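Local coordinates for protein CmeC (Campylobacter jejuni, PDB 4MT4) that forms a trimeric outer membrane channel of the outer membrane factor family and probably serves as the exit duct of a multidrug efflux system, at residues B[167-172]-B[226-231]; B[177-182]-B[212-217]; B[184-189]-B[412-417]; B[387-392]-B[422-427]. One frame throughout, in Å; residues are numbered along the deposited sequence.

Contact 1: residues B[167-172]-B[226-231]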
loop_
_atom_site.group_PDB
_atom_site.type_symbol
_atom_site.label_atom_id
_atom_site.label_comp_id
_atom_site.label_asym_id
_atom_site.label_seq_id
_atom_site.Cartn_x
_atom_site.Cartn_y
_atom_site.Cartn_z
ATOM N N VAL B 167 -21.925 -6.335 -17.124
ATOM C CA VAL B 167 -22.935 -7.064 -17.887
ATOM C C VAL B 167 -23.639 -8.074 -16.989
ATOM O O VAL B 167 -24.846 -8.286 -17.097
ATOM C CB VAL B 167 -22.321 -7.795 -19.101
ATOM C CG1 VAL B 167 -23.400 -8.504 -19.894
ATOM C CG2 VAL B 167 -21.571 -6.814 -19.987
ATOM N N ASN B 168 -22.867 -8.691 -16.102
ATOM C CA ASN B 168 -23.403 -9.608 -15.106
ATOM C C ASN B 168 -24.389 -8.881 -14.200
ATOM O O ASN B 168 -25.429 -9.423 -13.826
ATOM C CB ASN B 168 -22.267 -10.213 -14.282
ATOM C CG ASN B 168 -22.697 -11.425 -13.476
ATOM O OD1 ASN B 168 -21.871 -12.073 -12.834
ATOM N ND2 ASN B 168 -23.984 -11.746 -13.515
ATOM N N ALA B 169 -24.053 -7.643 -13.858
ATOM C CA ALA B 169 -24.894 -6.826 -12.995
ATOM C C ALA B 169 -26.168 -6.395 -13.713
ATOM O O ALA B 169 -27.233 -6.313 -13.105
ATOM C CB ALA B 169 -24.124 -5.615 -12.504
ATOM N N TYR B 170 -26.052 -6.125 -15.010
ATOM C CA TYR B 170 -27.211 -5.773 -15.822
ATOM C C TYR B 170 -28.181 -6.947 -15.929
ATOM O O TYR B 170 -29.395 -6.774 -15.810
ATOM C CB TYR B 170 -26.781 -5.327 -17.222
ATOM C CG TYR B 170 -26.491 -3.848 -17.352
ATOM C CD1 TYR B 170 -27.502 -2.905 -17.203
ATOM C CD2 TYR B 170 -25.211 -3.395 -17.648
ATOM C CE1 TYR B 170 -27.242 -1.551 -17.327
ATOM C CE2 TYR B 170 -24.943 -2.044 -17.777
ATOM C CZ TYR B 170 -25.961 -1.127 -17.615
ATOM O OH TYR B 170 -25.690 0.218 -17.743
ATOM N N GLU B 171 -27.631 -8.137 -16.151
ATOM C CA GLU B 171 -28.429 -9.349 -16.310
ATOM C C GLU B 171 -29.206 -9.692 -15.045
ATOM O O GLU B 171 -30.386 -10.036 -15.107
ATOM C CB GLU B 171 -27.534 -10.523 -16.708
ATOM C CG GLU B 171 -27.057 -10.476 -18.151
ATOM C CD GLU B 171 -28.170 -10.767 -19.138
ATOM O OE1 GLU B 171 -28.578 -11.943 -19.243
ATOM O OE2 GLU B 171 -28.640 -9.819 -19.803
ATOM N N ASN B 172 -28.540 -9.602 -13.898
ATOM C CA ASN B 172 -29.191 -9.875 -12.623
ATOM C C ASN B 172 -30.237 -8.817 -12.287
ATOM O O ASN B 172 -31.270 -9.124 -11.691
ATOM C CB ASN B 172 -28.158 -9.966 -11.498
ATOM C CG ASN B 172 -27.336 -11.237 -11.564
ATOM O OD1 ASN B 172 -27.723 -12.207 -12.213
ATOM N ND2 ASN B 172 -26.197 -11.240 -10.881
ATOM N N GLU B 226 -24.678 -0.082 -10.432
ATOM C CA GLU B 226 -24.099 1.255 -10.392
ATOM C C GLU B 226 -22.654 1.229 -9.907
ATOM O O GLU B 226 -21.852 2.084 -10.284
ATOM C CB GLU B 226 -24.933 2.170 -9.496
ATOM C CG GLU B 226 -26.212 2.668 -10.145
ATOM C CD GLU B 226 -25.945 3.632 -11.285
ATOM O OE1 GLU B 226 -24.971 4.410 -11.193
ATOM O OE2 GLU B 226 -26.707 3.613 -12.274
ATOM N N ASN B 227 -22.328 0.246 -9.072
ATOM C CA ASN B 227 -20.978 0.114 -8.537
ATOM C C ASN B 227 -19.970 -0.267 -9.613
ATOM O O ASN B 227 -18.839 0.223 -9.619
ATOM C CB ASN B 227 -20.948 -0.922 -7.412
ATOM C CG ASN B 227 -19.583 -1.034 -6.758
ATOM O OD1 ASN B 227 -19.211 -0.202 -5.930
ATOM N ND2 ASN B 227 -18.831 -2.064 -7.126
ATOM N N TYR B 228 -20.386 -1.146 -10.520
ATOM C CA TYR B 228 -19.519 -1.605 -11.596
ATOM C C TYR B 228 -19.549 -0.649 -12.782
ATOM O O TYR B 228 -18.628 -0.630 -13.596
ATOM C CB TYR B 228 -19.914 -3.014 -12.040
ATOM C CG TYR B 228 -19.472 -4.094 -11.079
ATOM C CD1 TYR B 228 -18.128 -4.412 -10.934
ATOM C CD2 TYR B 228 -20.397 -4.799 -10.319
ATOM C CE1 TYR B 228 -17.715 -5.397 -10.059
ATOM C CE2 TYR B 228 -19.993 -5.790 -9.441
ATOM C CZ TYR B 228 -18.651 -6.083 -9.316
ATOM O OH TYR B 228 -18.240 -7.066 -8.445
ATOM N N LEU B 229 -20.613 0.142 -12.878
ATOM C CA LEU B 229 -20.689 1.180 -13.897
ATOM C C LEU B 229 -19.667 2.263 -13.575
ATOM O O LEU B 229 -18.928 2.713 -14.451
ATOM C CB LEU B 229 -22.095 1.776 -13.979
ATOM C CG LEU B 229 -22.672 1.995 -15.383
ATOM C CD1 LEU B 229 -23.837 2.973 -15.341
ATOM C CD2 LEU B 229 -21.608 2.464 -16.367
ATOM N N LYS B 230 -19.634 2.670 -12.308
ATOM C CA LYS B 230 -18.653 3.637 -11.830
ATOM C C LYS B 230 -17.232 3.139 -12.066
ATOM O O LYS B 230 -16.368 3.890 -12.516
ATOM C CB LYS B 230 -18.860 3.920 -10.340
ATOM C CG LYS B 230 -17.648 4.537 -9.653
ATOM C CD LYS B 230 -17.736 4.409 -8.139
ATOM C CE LYS B 230 -16.437 4.835 -7.471
ATOM N NZ LYS B 230 -16.475 4.635 -5.996
ATOM N N ALA B 231 -17.005 1.866 -11.758
ATOM C CA ALA B 231 -15.692 1.251 -11.916
ATOM C C ALA B 231 -15.225 1.279 -13.368
ATOM O O ALA B 231 -14.045 1.479 -13.643
ATOM C CB ALA B 231 -15.714 -0.179 -11.395
#
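Ala169 and Tyr170 of helix 129-195 meet Tyr228 and Leu229 of helix 201-236. The two helices are an antiparallel hairpin in the alpha-helical barrel of an outer membrane factor. Asn168 turns to a third helix, 411-445, where its ND2 is hydrogen-bonded to Asn430, and Asn172, one turn on, bonds through its amide to Asn429 and Asn430. Ala169 points at the partner helix. Its CB approaches the Tyr228 ring obliquely, with 4.4 Å from Ala169 CB to Tyr228 CD2. The two CA atoms here are the nearest of the two segments, yet 7.6 Å separates Ala169 CA from Tyr228 CA. This is a wide spacing, bridged by side chains alone. Tyr170 reaches across with the end of its ring, which also stacks on Tyr250 of the same chain. No hydrogen bond joins the two segments. Leu229 also packs on Arg370 of the second subunit, so this part of the hairpin lies near a subunit border. The Tyr170 and Leu229 side chains meet at an oblique angle, with Tyr170 OH 4.1 Å from Leu229 CD1.

Contact 2: residues B[177-182]-B[212-217]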
loop_
_atom_site.group_PDB
_atom_site.type_symbol
_atom_site.label_atom_id
_atom_site.label_comp_id
_atom_site.label_asym_id
_atom_site.label_seq_id
_atom_site.Cartn_x
_atom_site.Cartn_y
_atom_site.Cartn_z
ATOM N N LYS B 177 -35.869 -7.400 -12.213
ATOM C CA LYS B 177 -36.895 -6.456 -12.640
ATOM C C LYS B 177 -38.195 -7.199 -12.918
ATOM O O LYS B 177 -39.246 -6.856 -12.374
ATOM C CB LYS B 177 -36.456 -5.685 -13.887
ATOM C CG LYS B 177 -37.523 -4.748 -14.435
ATOM C CD LYS B 177 -37.056 -4.018 -15.684
ATOM C CE LYS B 177 -38.143 -3.098 -16.222
ATOM N NZ LYS B 177 -37.720 -2.381 -17.459
ATOM N N GLU B 178 -38.109 -8.221 -13.765
ATOM C CA GLU B 178 -39.256 -9.061 -14.093
ATOM C C GLU B 178 -39.795 -9.776 -12.863
ATOM O O GLU B 178 -41.007 -9.899 -12.687
ATOM C CB GLU B 178 -38.877 -10.085 -15.166
ATOM C CG GLU B 178 -39.743 -11.342 -15.183
ATOM C CD GLU B 178 -41.193 -11.064 -15.528
ATOM O OE1 GLU B 178 -41.487 -9.986 -16.089
ATOM O OE2 GLU B 178 -42.041 -11.933 -15.235
ATOM N N ALA B 179 -38.881 -10.251 -12.023
ATOM C CA ALA B 179 -39.249 -10.918 -10.782
ATOM C C ALA B 179 -40.044 -9.978 -9.885
ATOM O O ALA B 179 -40.913 -10.410 -9.132
ATOM C CB ALA B 179 -38.011 -11.421 -10.062
ATOM N N TYR B 180 -39.742 -8.688 -9.980
ATOM C CA TYR B 180 -40.454 -7.674 -9.215
ATOM C C TYR B 180 -41.813 -7.360 -9.834
ATOM O O TYR B 180 -42.800 -7.187 -9.120
ATOM C CB TYR B 180 -39.619 -6.397 -9.115
ATOM C CG TYR B 180 -40.407 -5.190 -8.656
ATOM C CD1 TYR B 180 -40.765 -5.037 -7.323
ATOM C CD2 TYR B 180 -40.790 -4.203 -9.554
ATOM C CE1 TYR B 180 -41.485 -3.937 -6.899
ATOM C CE2 TYR B 180 -41.510 -3.100 -9.140
ATOM C CZ TYR B 180 -41.854 -2.971 -7.811
ATOM O OH TYR B 180 -42.570 -1.872 -7.394
ATOM N N GLU B 181 -41.852 -7.285 -11.161
ATOM C CA GLU B 181 -43.077 -6.959 -11.886
ATOM C C GLU B 181 -44.184 -7.974 -11.621
ATOM O O GLU B 181 -45.299 -7.608 -11.251
ATOM C CB GLU B 181 -42.807 -6.873 -13.392
ATOM C CG GLU B 181 -41.820 -5.788 -13.800
ATOM C CD GLU B 181 -42.298 -4.392 -13.458
ATOM O OE1 GLU B 181 -43.529 -4.179 -13.394
ATOM O OE2 GLU B 181 -41.443 -3.504 -13.251
ATOM N N SER B 182 -43.873 -9.252 -11.808
ATOM C CA SER B 182 -44.862 -10.307 -11.628
ATOM C C SER B 182 -45.228 -10.477 -10.159
ATOM O O SER B 182 -46.343 -10.881 -9.834
ATOM C CB SER B 182 -44.348 -11.627 -12.201
ATOM O OG SER B 182 -43.860 -11.451 -13.519
ATOM N N GLU B 212 -42.400 -6.940 -1.237
ATOM C CA GLU B 212 -41.393 -6.063 -0.652
ATOM C C GLU B 212 -39.999 -6.676 -0.711
ATOM O O GLU B 212 -39.011 -5.966 -0.909
ATOM C CB GLU B 212 -41.750 -5.727 0.798
ATOM C CG GLU B 212 -43.140 -5.129 0.983
ATOM C CD GLU B 212 -43.303 -3.773 0.315
ATOM O OE1 GLU B 212 -42.285 -3.096 0.056
ATOM O OE2 GLU B 212 -44.460 -3.380 0.054
ATOM N N SER B 213 -39.921 -7.992 -0.537
ATOM C CA SER B 213 -38.647 -8.699 -0.611
ATOM C C SER B 213 -38.044 -8.576 -2.005
ATOM O O SER B 213 -36.850 -8.329 -2.157
ATOM C CB SER B 213 -38.821 -10.172 -0.243
ATOM O OG SER B 213 -37.595 -10.878 -0.348
ATOM N N MET B 214 -38.884 -8.739 -3.023
ATOM C CA MET B 214 -38.448 -8.602 -4.407
ATOM C C MET B 214 -38.009 -7.172 -4.709
ATOM O O MET B 214 -37.002 -6.954 -5.378
ATOM C CB MET B 214 -39.560 -9.021 -5.370
ATOM C CG MET B 214 -39.832 -10.519 -5.394
ATOM S SD MET B 214 -38.398 -11.492 -5.898
ATOM C CE MET B 214 -39.093 -13.137 -5.909
ATOM N N ALA B 215 -38.767 -6.202 -4.207
ATOM C CA ALA B 215 -38.446 -4.792 -4.406
ATOM C C ALA B 215 -37.115 -4.441 -3.751
ATOM O O ALA B 215 -36.354 -3.621 -4.262
ATOM C CB ALA B 215 -39.556 -3.909 -3.855
ATOM N N LEU B 216 -36.841 -5.077 -2.618
ATOM C CA LEU B 216 -35.587 -4.881 -1.903
ATOM C C LEU B 216 -34.422 -5.498 -2.669
ATOM O O LEU B 216 -33.366 -4.884 -2.817
ATOM C CB LEU B 216 -35.675 -5.482 -0.499
ATOM C CG LEU B 216 -34.426 -5.373 0.376
ATOM C CD1 LEU B 216 -34.019 -3.918 0.551
ATOM C CD2 LEU B 216 -34.660 -6.036 1.724
ATOM N N GLN B 217 -34.625 -6.717 -3.159
ATOM C CA GLN B 217 -33.613 -7.416 -3.945
ATOM C C GLN B 217 -33.351 -6.692 -5.259
ATOM O O GLN B 217 -32.221 -6.649 -5.741
ATOM C CB GLN B 217 -34.044 -8.857 -4.221
ATOM C CG GLN B 217 -34.154 -9.723 -2.980
ATOM C CD GLN B 217 -34.824 -11.054 -3.256
ATOM O OE1 GLN B 217 -35.813 -11.408 -2.613
ATOM N NE2 GLN B 217 -34.289 -11.799 -4.216
#
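Tyr180 lays its ring against Ala215, and Met214 reaches back to Ala179. The closest pair is Tyr180 CE1 and Ala215 CB, 3.6 Å apart. The ring atom next to it, Tyr180 CD1, lies 3.7 Å from Ala215 CA, so the ring touches the backbone of Ala215 as well as its methyl. The ring meets this methyl obliquely. On the Met214 side, CG sits 3.9 Å from Ala179 O. The thioether continues past the carbonyl, and Met214 SD comes within 4.2 Å of Ala179 CB.

Two torsions set these positions. Tyr180 CG is anti to the backbone N (chi1 165°), which swings the ring across to Ala215. The Met214 chain bends at chi2 (-60°) and brings its sulfur over Ala179. The backbones come close at this point, with Tyr180 CA 5.3 Å from Met214 CA. The short helix axes approach to 8.8 Å and run antiparallel at 157°.

Farther out, Arg418 of helix 411-445 donates from NH2 to Ala179 O, the same oxygen that Met214 CG touches. Leu422 of that helix packs on Ala179. On another flank, Ala215 packs on Asn385 of the second subunit. This is antiparallel helix packing in the alpha-barrel, consistent with the coiled coil predicted for helix 201-236. No hydrogen bond crosses between the segments. The hold between these segments therefore rests on shape and apolar burial, not on directional bonds.

Contact 3: residues B[184-189]-B[412-417]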
loop_
_atom_site.group_PDB
_atom_site.type_symbol
_atom_site.label_atom_id
_atom_site.label_comp_id
_atom_site.label_asym_id
_atom_site.label_seq_id
_atom_site.Cartn_x
_atom_site.Cartn_y
_atom_site.Cartn_z
ATOM N N LYS B 184 -45.518 -8.022 -8.185
ATOM C CA LYS B 184 -46.472 -6.944 -7.971
ATOM C C LYS B 184 -47.844 -7.357 -8.489
ATOM O O LYS B 184 -48.872 -7.010 -7.909
ATOM C CB LYS B 184 -46.009 -5.664 -8.664
ATOM C CG LYS B 184 -46.820 -4.435 -8.292
ATOM C CD LYS B 184 -47.088 -3.562 -9.505
ATOM C CE LYS B 184 -45.798 -3.116 -10.172
ATOM N NZ LYS B 184 -46.066 -2.286 -11.379
ATOM N N GLU B 185 -47.844 -8.102 -9.589
ATOM C CA GLU B 185 -49.076 -8.622 -10.166
ATOM C C GLU B 185 -49.697 -9.666 -9.249
ATOM O O GLU B 185 -50.916 -9.731 -9.106
ATOM C CB GLU B 185 -48.811 -9.223 -11.549
ATOM C CG GLU B 185 -50.040 -9.833 -12.214
ATOM C CD GLU B 185 -51.112 -8.805 -12.527
ATOM O OE1 GLU B 185 -50.774 -7.610 -12.669
ATOM O OE2 GLU B 185 -52.295 -9.192 -12.632
ATOM N N ILE B 186 -48.851 -10.483 -8.630
ATOM C CA ILE B 186 -49.312 -11.492 -7.685
ATOM C C ILE B 186 -50.029 -10.838 -6.505
ATOM O O ILE B 186 -51.105 -11.278 -6.100
ATOM C CB ILE B 186 -48.143 -12.356 -7.168
ATOM C CG1 ILE B 186 -47.643 -13.290 -8.272
ATOM C CG2 ILE B 186 -48.568 -13.166 -5.953
ATOM C CD1 ILE B 186 -46.398 -14.067 -7.899
ATOM N N TYR B 187 -49.436 -9.776 -5.972
ATOM C CA TYR B 187 -50.024 -9.066 -4.844
ATOM C C TYR B 187 -51.324 -8.365 -5.236
ATOM O O TYR B 187 -52.278 -8.338 -4.459
ATOM C CB TYR B 187 -49.037 -8.050 -4.268
ATOM C CG TYR B 187 -49.638 -7.209 -3.166
ATOM C CD1 TYR B 187 -49.860 -7.742 -1.904
ATOM C CD2 TYR B 187 -49.995 -5.885 -3.390
ATOM C CE1 TYR B 187 -50.416 -6.983 -0.895
ATOM C CE2 TYR B 187 -50.552 -5.117 -2.388
ATOM C CZ TYR B 187 -50.760 -5.670 -1.142
ATOM O OH TYR B 187 -51.314 -4.909 -0.137
ATOM N N ARG B 188 -51.355 -7.803 -6.441
ATOM C CA ARG B 188 -52.539 -7.102 -6.930
ATOM C C ARG B 188 -53.730 -8.051 -7.016
ATOM O O ARG B 188 -54.856 -7.683 -6.686
ATOM C CB ARG B 188 -52.272 -6.474 -8.300
ATOM C CG ARG B 188 -53.360 -5.519 -8.767
ATOM C CD ARG B 188 -53.203 -5.184 -10.240
ATOM N NE ARG B 188 -53.456 -6.345 -11.086
ATOM C CZ ARG B 188 -54.648 -6.656 -11.586
ATOM N NH1 ARG B 188 -55.698 -5.889 -11.326
ATOM N NH2 ARG B 188 -54.792 -7.733 -12.347
ATOM N N ILE B 189 -53.469 -9.277 -7.458
ATOM C CA ILE B 189 -54.504 -10.299 -7.543
ATOM C C ILE B 189 -55.001 -10.685 -6.153
ATOM O O ILE B 189 -56.206 -10.750 -5.909
ATOM C CB ILE B 189 -53.996 -11.561 -8.271
ATOM C CG1 ILE B 189 -53.653 -11.238 -9.726
ATOM C CG2 ILE B 189 -55.034 -12.669 -8.213
ATOM C CD1 ILE B 189 -54.813 -10.676 -10.518
ATOM N N GLN B 412 -47.667 -20.169 -0.717
ATOM C CA GLN B 412 -46.337 -20.280 -0.127
ATOM C C GLN B 412 -45.419 -21.184 -0.945
ATOM O O GLN B 412 -44.275 -20.825 -1.231
ATOM C CB GLN B 412 -46.444 -20.801 1.306
ATOM C CG GLN B 412 -45.112 -21.075 1.972
ATOM C CD GLN B 412 -45.272 -21.614 3.379
ATOM O OE1 GLN B 412 -46.361 -21.576 3.949
ATOM N NE2 GLN B 412 -44.184 -22.126 3.945
ATOM N N ASP B 413 -45.925 -22.357 -1.316
ATOM C CA ASP B 413 -45.167 -23.290 -2.142
ATOM C C ASP B 413 -44.906 -22.715 -3.531
ATOM O O ASP B 413 -43.870 -22.981 -4.138
ATOM C CB ASP B 413 -45.903 -24.627 -2.260
ATOM C CG ASP B 413 -45.696 -25.518 -1.050
ATOM O OD1 ASP B 413 -45.262 -25.006 0.003
ATOM O OD2 ASP B 413 -45.972 -26.732 -1.152
ATOM N N TYR B 414 -45.847 -21.918 -4.027
ATOM C CA TYR B 414 -45.715 -21.315 -5.348
ATOM C C TYR B 414 -44.660 -20.210 -5.354
ATOM O O TYR B 414 -43.839 -20.131 -6.268
ATOM C CB TYR B 414 -47.062 -20.764 -5.820
ATOM C CG TYR B 414 -46.966 -19.903 -7.060
ATOM C CD1 TYR B 414 -46.534 -20.435 -8.268
ATOM C CD2 TYR B 414 -47.316 -18.560 -7.024
ATOM C CE1 TYR B 414 -46.444 -19.651 -9.401
ATOM C CE2 TYR B 414 -47.232 -17.769 -8.152
ATOM C CZ TYR B 414 -46.795 -18.320 -9.338
ATOM O OH TYR B 414 -46.709 -17.538 -10.469
ATOM N N LEU B 415 -44.682 -19.364 -4.328
ATOM C CA LEU B 415 -43.707 -18.286 -4.193
ATOM C C LEU B 415 -42.296 -18.837 -4.021
ATOM O O LEU B 415 -41.328 -18.259 -4.514
ATOM C CB LEU B 415 -44.063 -17.383 -3.011
ATOM C CG LEU B 415 -45.362 -16.583 -3.118
ATOM C CD1 LEU B 415 -45.570 -15.739 -1.870
ATOM C CD2 LEU B 415 -45.362 -15.713 -4.366
ATOM N N GLU B 416 -42.195 -19.958 -3.314
ATOM C CA GLU B 416 -40.913 -20.610 -3.078
ATOM C C GLU B 416 -40.309 -21.141 -4.374
ATOM O O GLU B 416 -39.125 -20.942 -4.642
ATOM C CB GLU B 416 -41.070 -21.748 -2.069
ATOM C CG GLU B 416 -39.842 -22.636 -1.935
ATOM C CD GLU B 416 -40.047 -23.775 -0.954
ATOM O OE1 GLU B 416 -40.806 -23.598 0.022
ATOM O OE2 GLU B 416 -39.450 -24.851 -1.163
ATOM N N ALA B 417 -41.130 -21.816 -5.173
ATOM C CA ALA B 417 -40.674 -22.387 -6.436
ATOM C C ALA B 417 -40.206 -21.291 -7.387
ATOM O O ALA B 417 -39.246 -21.470 -8.137
ATOM C CB ALA B 417 -41.783 -23.210 -7.075
#
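Ile186 faces Tyr414 and Leu415 across two helices that stand well apart, with 9.5 Å between Ile186 CA and Leu415 CA, the nearest CA pair of the segments. The pair belongs to the alpha-helical barrel of the outer membrane factor fold. Helix 129-195 belongs to the first half of the chain and helix 411-445 to the second.

One methyl spans the gap. Ile186 CG1 is anti to the carbonyl carbon (chi1 -72°), and the branch then runs on extended to CD1. Tyr414 comes from the opposite direction, and its ring receives the methyl obliquely. Leu415 slides past the isoleucine branch in the reverse sense. No hydrogen bond links the segments, and the contact is apolar packing.

The charged groups of Glu185 and Arg188 are turned to each other instead, one turn apart on their own helix. Arg188 NH2 donates to Glu185 OE2 at 2.9 Å with an N-H...O angle of 167°. The acceptor is met on its syn side, and the carboxylate lies at the guanidinium edge, in plane. Arg188 also holds a salt bridge to Glu192.

The Tyr414 ring stacks on Tyr404 of helix 339-405, within the same hairpin. Leu415 also packs on Asn210 of helix 201-236. Ile186 CD1 touches both partners, 3.8 Å from Tyr414 CE2 and 4.0 Å from Leu415 CD2.

Contact 4: residues B[387-392]-B[422-427]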
loop_
_atom_site.group_PDB
_atom_site.type_symbol
_atom_site.label_atom_id
_atom_site.label_comp_id
_atom_site.label_asym_id
_atom_site.label_seq_id
_atom_site.Cartn_x
_atom_site.Cartn_y
_atom_site.Cartn_z
ATOM N N GLN B 387 -26.473 -24.094 -15.773
ATOM C CA GLN B 387 -27.423 -24.009 -16.875
ATOM C C GLN B 387 -28.518 -25.054 -16.720
ATOM O O GLN B 387 -29.702 -24.759 -16.888
ATOM C CB GLN B 387 -26.714 -24.188 -18.218
ATOM C CG GLN B 387 -27.610 -23.962 -19.425
ATOM C CD GLN B 387 -26.876 -24.149 -20.740
ATOM O OE1 GLN B 387 -26.154 -25.128 -20.927
ATOM N NE2 GLN B 387 -27.053 -23.204 -21.656
ATOM N N ALA B 388 -28.115 -26.279 -16.395
ATOM C CA ALA B 388 -29.063 -27.370 -16.201
ATOM C C ALA B 388 -29.906 -27.141 -14.951
ATOM O O ALA B 388 -31.095 -27.452 -14.930
ATOM C CB ALA B 388 -28.332 -28.700 -16.117
ATOM N N SER B 389 -29.279 -26.592 -13.914
ATOM C CA SER B 389 -29.974 -26.283 -12.669
ATOM C C SER B 389 -31.072 -25.250 -12.900
ATOM O O SER B 389 -32.190 -25.399 -12.413
ATOM C CB SER B 389 -28.991 -25.774 -11.612
ATOM O OG SER B 389 -29.674 -25.329 -10.452
ATOM N N GLU B 390 -30.743 -24.206 -13.655
ATOM C CA GLU B 390 -31.691 -23.141 -13.960
ATOM C C GLU B 390 -32.859 -23.660 -14.800
ATOM O O GLU B 390 -34.001 -23.232 -14.618
ATOM C CB GLU B 390 -30.981 -21.993 -14.683
ATOM C CG GLU B 390 -31.893 -20.845 -15.092
ATOM C CD GLU B 390 -32.360 -20.953 -16.529
ATOM O OE1 GLU B 390 -31.578 -21.430 -17.380
ATOM O OE2 GLU B 390 -33.513 -20.563 -16.810
ATOM N N GLN B 391 -32.570 -24.583 -15.712
ATOM C CA GLN B 391 -33.606 -25.161 -16.559
ATOM C C GLN B 391 -34.544 -26.060 -15.763
ATOM O O GLN B 391 -35.749 -26.082 -16.005
ATOM C CB GLN B 391 -32.984 -25.946 -17.713
ATOM C CG GLN B 391 -32.484 -25.065 -18.843
ATOM C CD GLN B 391 -33.558 -24.125 -19.359
ATOM O OE1 GLN B 391 -34.558 -24.560 -19.931
ATOM N NE2 GLN B 391 -33.364 -22.830 -19.142
ATOM N N SER B 392 -33.987 -26.801 -14.812
ATOM C CA SER B 392 -34.791 -27.685 -13.980
ATOM C C SER B 392 -35.719 -26.882 -13.075
ATOM O O SER B 392 -36.912 -27.169 -12.990
ATOM C CB SER B 392 -33.896 -28.602 -13.147
ATOM O OG SER B 392 -33.121 -29.442 -13.982
ATOM N N LEU B 422 -35.506 -17.927 -9.672
ATOM C CA LEU B 422 -34.794 -16.657 -9.655
ATOM C C LEU B 422 -33.365 -16.836 -9.154
ATOM O O LEU B 422 -32.420 -16.320 -9.750
ATOM C CB LEU B 422 -35.531 -15.642 -8.779
ATOM C CG LEU B 422 -34.887 -14.261 -8.653
ATOM C CD1 LEU B 422 -34.862 -13.554 -9.999
ATOM C CD2 LEU B 422 -35.612 -13.421 -7.613
ATOM N N ASN B 423 -33.219 -17.577 -8.058
ATOM C CA ASN B 423 -31.906 -17.872 -7.496
ATOM C C ASN B 423 -31.030 -18.627 -8.487
ATOM O O ASN B 423 -29.845 -18.332 -8.637
ATOM C CB ASN B 423 -32.049 -18.675 -6.201
ATOM C CG ASN B 423 -32.721 -17.883 -5.094
ATOM O OD1 ASN B 423 -33.151 -16.749 -5.302
ATOM N ND2 ASN B 423 -32.819 -18.481 -3.911
ATOM N N ALA B 424 -31.628 -19.601 -9.165
ATOM C CA ALA B 424 -30.915 -20.408 -10.150
ATOM C C ALA B 424 -30.557 -19.587 -11.384
ATOM O O ALA B 424 -29.516 -19.803 -12.002
ATOM C CB ALA B 424 -31.748 -21.620 -10.540
ATOM N N ALA B 425 -31.425 -18.646 -11.737
ATOM C CA ALA B 425 -31.189 -17.784 -12.890
ATOM C C ALA B 425 -30.042 -16.818 -12.616
ATOM O O ALA B 425 -29.188 -16.591 -13.478
ATOM C CB ALA B 425 -32.453 -17.020 -13.252
ATOM N N VAL B 426 -30.027 -16.254 -11.413
ATOM C CA VAL B 426 -28.967 -15.339 -11.009
ATOM C C VAL B 426 -27.634 -16.072 -10.883
ATOM O O VAL B 426 -26.595 -15.575 -11.322
ATOM C CB VAL B 426 -29.303 -14.644 -9.671
ATOM C CG1 VAL B 426 -28.097 -13.898 -9.124
ATOM C CG2 VAL B 426 -30.482 -13.698 -9.849
ATOM N N ALA B 427 -27.675 -17.263 -10.293
ATOM C CA ALA B 427 -26.476 -18.074 -10.107
ATOM C C ALA B 427 -25.838 -18.425 -11.445
ATOM O O ALA B 427 -24.616 -18.440 -11.572
ATOM C CB ALA B 427 -26.803 -19.340 -9.329
#
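The Glu390 carboxylate is the flat group beside Ala424 and Ala425, but it turns away from them, and its CB and CG do the touching. Gln391 NE2 donates to Glu390 OE1 at 2.9 Å. It meets the syn side of the oxygen, tilted out of the carboxylate plane. Glu390 OE1 in turn lies close to the amide plane of Gln391. Glu390 OE2 takes a weak bond from Trp421.

Glu390 CG is anti to the backbone N (chi1 178°), which carries CG towards Ala425; the bend at chi2 (-96°) then turns the carboxylate away. Glu390 CG stands 3.8 Å from Ala425 CA, and Glu390 CB stands 3.8 Å from Ala424 O. The Ala424 methyl packs in return on the opposite backbone, 3.7 Å from Ala424 CB to Glu390 CA. Its small size suits the near approach of the chains, with 4.8 Å from Glu390 CA to Ala424 CA. Ser389 OG borders the same methyl, and the Ser389 side chain packs on Glu212 of the third subunit.

No hydrogen bond crosses. The short axes of helices 339-405 and 411-445 lie 8.4 Å apart and run antiparallel at 157°. The pair is one antiparallel helix hairpin in the alpha-barrel of an outer membrane factor.

How the contacts relate
Contacts 1 and 2 join the same two helices, 129-195 and 201-236, with centres 18 Å apart. Contact 4 is the counterpart of contact 2 in the other hairpin, 339-405 with 411-445, and both cross at the same angle. Contact 3 instead links one hairpin to the other. All four lack hydrogen bonds between their segments. Contact 2 is buried, while the others are partly buried. Contacts 2 and 4 bring the backbones closest, and each has alanines in the interface. Contacts 1 and 3 are wider and rely on side-chain ends. Leu422 of contact 4 packs on Met214 of contact 2, and Val426 touches Asn172 of contact 1.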